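Local coordinates for protein contact-dependent inhibitor A (Enterobacter cloacae subsp. cloacae, PDB 4NTQ) that is a toxin that probably cleaves ribosomal RNA in target bacteria and is bound by its immunity protein CdiI, at residues 221-224 with 225-228. Sequence-based numbering, arbitrary orientation.
Sequences KRIG and TYDS
Tyr-226 folds back along its own strand so that its ring lies against Gly-224 and its hydroxyl reaches the backbone of Ile-223. The phenol OH donates to Ile-223 O at 2.8 Å, from above the carbonyl plane. At the ring edge packing is tight: Gly-224 O lies in the ring plane, 3.2 Å from Tyr-226 CD2, and Gly-224 C is 3.4 Å from Tyr-226 CE2. With CG beside its backbone N (chi1 -68°), Tyr-226 sends its ring back along the chain. On the opposite face of the strand, Arg-222 and Thr-225 run side by side in a looser contact: Arg-222 NH2 donates to Thr-225 OG1 at 3.2 Å, bent to 138° and tilted from the guanidinium plane. Both ends have stronger partners, Lys-214 NZ for Thr-225 OG1 and the C-terminal Asp-235 O for Arg-222 NE, while Arg-222 NH1 forms a salt bridge with Glu-30 of the CdiI chain. Beyond Tyr-226 the strand ends, and a loop leads through Asp-227 to exposed Ser-228; neither touches residues 221-224. Ile-223 and Gly-224 both make backbone hydrogen bonds to Met-215 of strand 213-216, a pairing consistent with a beta bulge in this antiparallel sheet, at the toxin–immunity interface.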
ATOM      1  N   LYS A 221       1.644  -8.314   5.184  1.00 37.55           N
ATOM      2  CA  LYS A 221       2.450  -7.372   5.952  1.00 33.93           C
ATOM      3  C   LYS A 221       3.762  -7.153   5.205  1.00 36.54           C
ATOM      4  O   LYS A 221       4.383  -8.118   4.741  1.00 43.49           O
ATOM      5  CB  LYS A 221       2.746  -7.926   7.340  1.00 39.53           C
ATOM      6  CG  LYS A 221       1.530  -8.347   8.141  1.00 51.12           C
ATOM      7  CD  LYS A 221       0.967  -7.202   8.969  1.00 49.05           C
ATOM      8  CE  LYS A 221      -0.116  -7.705   9.908  1.00 45.98           C
ATOM      9  NZ  LYS A 221       0.399  -8.780  10.791  1.00 55.26           N
ATOM     10  N   ARG A 222       4.187  -5.897   5.084  1.00 38.92           N
ATOM     11  CA  ARG A 222       5.474  -5.588   4.461  1.00 36.44           C
ATOM     12  C   ARG A 222       6.611  -6.064   5.342  1.00 42.19           C
ATOM     13  O   ARG A 222       6.665  -5.740   6.535  1.00 41.40           O
ATOM     14  CB  ARG A 222       5.612  -4.092   4.240  1.00 33.58           C
ATOM     15  CG  ARG A 222       6.872  -3.657   3.503  1.00 35.39           C
ATOM     16  CD  ARG A 222       6.703  -2.216   3.010  1.00 34.72           C
ATOM     17  NE  ARG A 222       7.962  -1.565   2.659  1.00 37.15           N
ATOM     18  CZ  ARG A 222       8.046  -0.349   2.114  1.00 39.16           C
ATOM     19  NH1 ARG A 222       6.936   0.341   1.851  1.00 29.86           N
ATOM     20  NH2 ARG A 222       9.237   0.177   1.833  1.00 28.68           N
ATOM     21  N   ILE A 223       7.517  -6.840   4.760  1.00 39.64           N
ATOM     22  CA  ILE A 223       8.655  -7.352   5.518  1.00 38.94           C
ATOM     23  C   ILE A 223       9.980  -6.967   4.883  1.00 36.31           C
ATOM     24  O   ILE A 223      10.993  -7.655   5.062  1.00 36.69           O
ATOM     25  CB  ILE A 223       8.585  -8.876   5.756  1.00 37.81           C
ATOM     26  CG1 ILE A 223       8.380  -9.625   4.443  1.00 37.44           C
ATOM     27  CG2 ILE A 223       7.482  -9.209   6.748  1.00 35.89           C
ATOM     28  CD1 ILE A 223       8.511 -11.159   4.587  1.00 43.75           C
ATOM     29  N   GLY A 224       9.957  -5.867   4.131  1.00 33.03           N
ATOM     30  CA  GLY A 224      11.182  -5.212   3.712  1.00 43.69           C
ATOM     31  C   GLY A 224      11.304  -4.732   2.275  1.00 44.83           C
ATOM     32  O   GLY A 224      10.558  -5.140   1.380  1.00 42.43           O
ATOM     33  N   THR A 225      12.271  -3.844   2.063  1.00 43.20           N
ATOM     34  CA  THR A 225      12.686  -3.464   0.724  1.00 39.86           C
ATOM     35  C   THR A 225      13.865  -4.359   0.379  1.00 40.73           C
ATOM     36  O   THR A 225      14.717  -4.571   1.225  1.00 45.73           O
ATOM     37  CB  THR A 225      13.119  -1.999   0.684  1.00 35.60           C
ATOM     38  OG1 THR A 225      11.971  -1.156   0.868  1.00 40.70           O
ATOM     39  CG2 THR A 225      13.776  -1.682  -0.656  1.00 34.98           C
ATOM     40  N   TYR A 226      13.911  -4.898  -0.838  1.00 39.48           N
ATOM     41  CA  TYR A 226      14.930  -5.889  -1.209  1.00 44.12           C
ATOM     42  C   TYR A 226      15.660  -5.549  -2.501  1.00 45.78           C
ATOM     43  O   TYR A 226      15.092  -4.899  -3.383  1.00 58.27           O
ATOM     44  CB  TYR A 226      14.305  -7.283  -1.355  1.00 44.34           C
ATOM     45  CG  TYR A 226      13.831  -7.874  -0.047  1.00 50.01           C
ATOM     46  CD1 TYR A 226      14.523  -8.920   0.561  1.00 48.31           C
ATOM     47  CD2 TYR A 226      12.693  -7.383   0.586  1.00 34.56           C
ATOM     48  CE1 TYR A 226      14.088  -9.460   1.768  1.00 45.71           C
ATOM     49  CE2 TYR A 226      12.259  -7.907   1.770  1.00 40.56           C
ATOM     50  CZ  TYR A 226      12.956  -8.945   2.367  1.00 45.30           C
ATOM     51  OH  TYR A 226      12.505  -9.454   3.560  1.00 46.93           O
ATOM     52  N   ASP A 227      16.909  -6.001  -2.625  1.00 42.61           N
ATOM     53  CA  ASP A 227      17.653  -5.804  -3.877  1.00 47.66           C
ATOM     54  C   ASP A 227      17.270  -6.828  -4.946  1.00 49.90           C
ATOM     55  O   ASP A 227      16.329  -7.602  -4.758  1.00 54.21           O
ATOM     56  CB  ASP A 227      19.176  -5.706  -3.667  1.00 43.84           C
ATOM     57  CG  ASP A 227      19.831  -7.025  -3.270  1.00 53.42           C
ATOM     58  OD1 ASP A 227      20.919  -6.950  -2.661  1.00 59.01           O
ATOM     59  OD2 ASP A 227      19.309  -8.124  -3.569  1.00 52.25           O
ATOM     60  N   SER A 228      17.990  -6.830  -6.064  1.00 53.15           N
ATOM     61  CA  SER A 228      17.573  -7.634  -7.215  1.00 59.96           C
ATOM     62  C   SER A 228      17.748  -9.140  -6.989  1.00 63.86           C
ATOM     63  O   SER A 228      17.294  -9.953  -7.798  1.00 64.18           O
ATOM     64  CB  SER A 228      18.280  -7.181  -8.503  1.00 55.59           C
ATOM     65  OG  SER A 228      19.675  -7.411  -8.450  1.00 54.11           O
TER